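Local structure of putative hydrolase (Bacteroides ovatus, 4HBS) at residues T337-P342 and Y398-F403. The protein is a putative hydrolase whose substrate is not established, folded as a five-bladed beta-propeller and probably related to the beta-fructosidase clan. Numbering follows the deposited sequence.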
# COMPACT_ATOMS: atom_id res chain seq x y z
N THR A 337 -5.38 18.96 6.30
CA THR A 337 -6.16 17.74 6.46
C THR A 337 -6.96 17.59 5.17
O THR A 337 -7.83 18.42 4.88
CB THR A 337 -6.99 17.77 7.73
OG1 THR A 337 -6.09 17.80 8.84
CG2 THR A 337 -7.87 16.56 7.87
N LEU A 338 -6.61 16.58 4.35
CA LEU A 338 -7.27 16.32 3.07
C LEU A 338 -8.71 15.93 3.34
O LEU A 338 -9.63 16.57 2.82
CB LEU A 338 -6.52 15.23 2.32
CG LEU A 338 -6.90 15.01 0.88
CD1 LEU A 338 -6.64 16.24 0.05
CD2 LEU A 338 -6.16 13.81 0.30
N PHE A 339 -8.91 14.97 4.23
CA PHE A 339 -10.23 14.54 4.68
C PHE A 339 -10.10 13.57 5.87
O PHE A 339 -8.99 13.14 6.19
CB PHE A 339 -11.04 13.92 3.55
CG PHE A 339 -10.70 12.50 3.17
CD1 PHE A 339 -9.58 12.22 2.40
CD2 PHE A 339 -11.56 11.45 3.47
CE1 PHE A 339 -9.29 10.91 1.99
CE2 PHE A 339 -11.30 10.15 3.02
CZ PHE A 339 -10.17 9.89 2.29
N THR A 340 -11.22 13.25 6.50
CA THR A 340 -11.29 12.34 7.64
C THR A 340 -11.98 11.07 7.23
O THR A 340 -13.10 11.12 6.73
CB THR A 340 -12.01 13.01 8.78
OG1 THR A 340 -11.38 14.27 9.02
CG2 THR A 340 -11.96 12.19 10.04
N LEU A 341 -11.33 9.92 7.43
CA LEU A 341 -11.88 8.63 7.03
C LEU A 341 -13.05 8.25 7.90
O LEU A 341 -13.07 8.63 9.06
CB LEU A 341 -10.80 7.54 7.09
CG LEU A 341 -9.72 7.69 6.03
CD1 LEU A 341 -8.42 7.03 6.46
CD2 LEU A 341 -10.19 7.15 4.72
N PRO A 342 -14.05 7.51 7.37
CA PRO A 342 -15.23 7.17 8.18
C PRO A 342 -14.95 6.45 9.49
O PRO A 342 -14.00 5.69 9.60
CB PRO A 342 -16.05 6.26 7.27
CG PRO A 342 -15.62 6.60 5.91
CD PRO A 342 -14.20 7.01 5.99
N TYR A 398 -11.05 -0.32 1.35
CA TYR A 398 -12.17 0.54 1.00
C TYR A 398 -11.55 1.67 0.20
O TYR A 398 -10.48 2.15 0.59
CB TYR A 398 -12.92 1.00 2.25
CG TYR A 398 -13.80 -0.09 2.80
CD1 TYR A 398 -14.97 -0.47 2.14
CD2 TYR A 398 -13.46 -0.76 3.97
CE1 TYR A 398 -15.80 -1.47 2.66
CE2 TYR A 398 -14.28 -1.77 4.49
CZ TYR A 398 -15.47 -2.10 3.84
OH TYR A 398 -16.28 -3.08 4.33
N PHE A 399 -12.13 2.02 -0.95
CA PHE A 399 -11.56 3.00 -1.86
C PHE A 399 -12.28 4.37 -1.83
O PHE A 399 -13.49 4.45 -1.62
CB PHE A 399 -11.58 2.43 -3.28
CG PHE A 399 -10.73 1.19 -3.39
CD1 PHE A 399 -11.23 -0.05 -3.00
CD2 PHE A 399 -9.41 1.27 -3.79
CE1 PHE A 399 -10.45 -1.20 -3.11
CE2 PHE A 399 -8.62 0.12 -3.87
CZ PHE A 399 -9.15 -1.11 -3.54
N TYR A 400 -11.48 5.44 -2.03
CA TYR A 400 -11.96 6.83 -2.07
C TYR A 400 -11.31 7.58 -3.22
O TYR A 400 -10.21 7.24 -3.60
CB TYR A 400 -11.63 7.58 -0.75
CG TYR A 400 -12.16 6.88 0.48
CD1 TYR A 400 -11.47 5.82 1.05
CD2 TYR A 400 -13.37 7.26 1.05
CE1 TYR A 400 -11.98 5.14 2.15
CE2 TYR A 400 -13.90 6.58 2.14
CZ TYR A 400 -13.20 5.52 2.69
OH TYR A 400 -13.74 4.83 3.75
N ARG A 401 -11.98 8.60 -3.74
CA ARG A 401 -11.43 9.48 -4.78
C ARG A 401 -11.59 10.92 -4.28
O ARG A 401 -12.66 11.26 -3.75
CB ARG A 401 -12.13 9.30 -6.12
CG ARG A 401 -12.10 7.86 -6.62
CD ARG A 401 -11.77 7.74 -8.10
NE ARG A 401 -11.63 6.33 -8.47
CZ ARG A 401 -10.98 5.86 -9.54
NH1 ARG A 401 -10.40 6.70 -10.39
NH2 ARG A 401 -10.92 4.56 -9.77
N VAL A 402 -10.52 11.72 -4.36
CA VAL A 402 -10.53 13.11 -3.93
C VAL A 402 -10.34 13.96 -5.17
O VAL A 402 -9.30 13.86 -5.82
CB VAL A 402 -9.44 13.43 -2.86
CG1 VAL A 402 -9.63 14.83 -2.29
CG2 VAL A 402 -9.44 12.40 -1.74
N PHE A 403 -11.35 14.76 -5.51
CA PHE A 403 -11.27 15.67 -6.66
C PHE A 403 -11.02 17.08 -6.16
O PHE A 403 -11.57 17.49 -5.13
CB PHE A 403 -12.54 15.64 -7.48
CG PHE A 403 -12.75 14.34 -8.21
CD1 PHE A 403 -13.19 13.21 -7.53
CD2 PHE A 403 -12.58 14.26 -9.59
CE1 PHE A 403 -13.42 12.02 -8.21
CE2 PHE A 403 -12.82 13.07 -10.26
CZ PHE A 403 -13.22 11.96 -9.57
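Two neighbouring blades of the five-bladed beta-propeller pack face to face here: strand 333-340, at the outer edge of its four-stranded blade, lies against strand 399-403 in the middle of the next sheet. The segment axes approach to 9.3 Å; no hydrogen bond joins the two segments, and the contact is made mainly by apolar and aromatic side chains. Leu338 and Val402 reach toward each other tip to tip, Leu338 CD1 lying 4.1 Å from Val402 CG1; the branched aliphatic groups suit a buried seam that also takes in Leu371 and Leu408. Phe339 has CG between its backbone N and carbonyl carbon (chi1 78°), which sets the ring between Val402 and Tyr400, touching both. Its CE1 meets Val402 CG2 at 4.0 Å, while CZ approaches CG of Tyr400; the two rings are inclined obliquely, planes at 50°. Tyr400, with CG beside the backbone N (chi1 -55°), extends its ring toward the loop that follows strand 333-340. The branched end of Leu341 offers a methyl to one face of that ring, CD2 making a CH-pi contact 4.1 Å from the centroid. Arg401, whose CB is directed away from strand 333-340, forms salt bridges with Asp42 and Glu370. The far end of the Tyr400 ring reaches Pro342, whose rigid pyrrolidine ring places CD 3.8 Å from Tyr400 CZ.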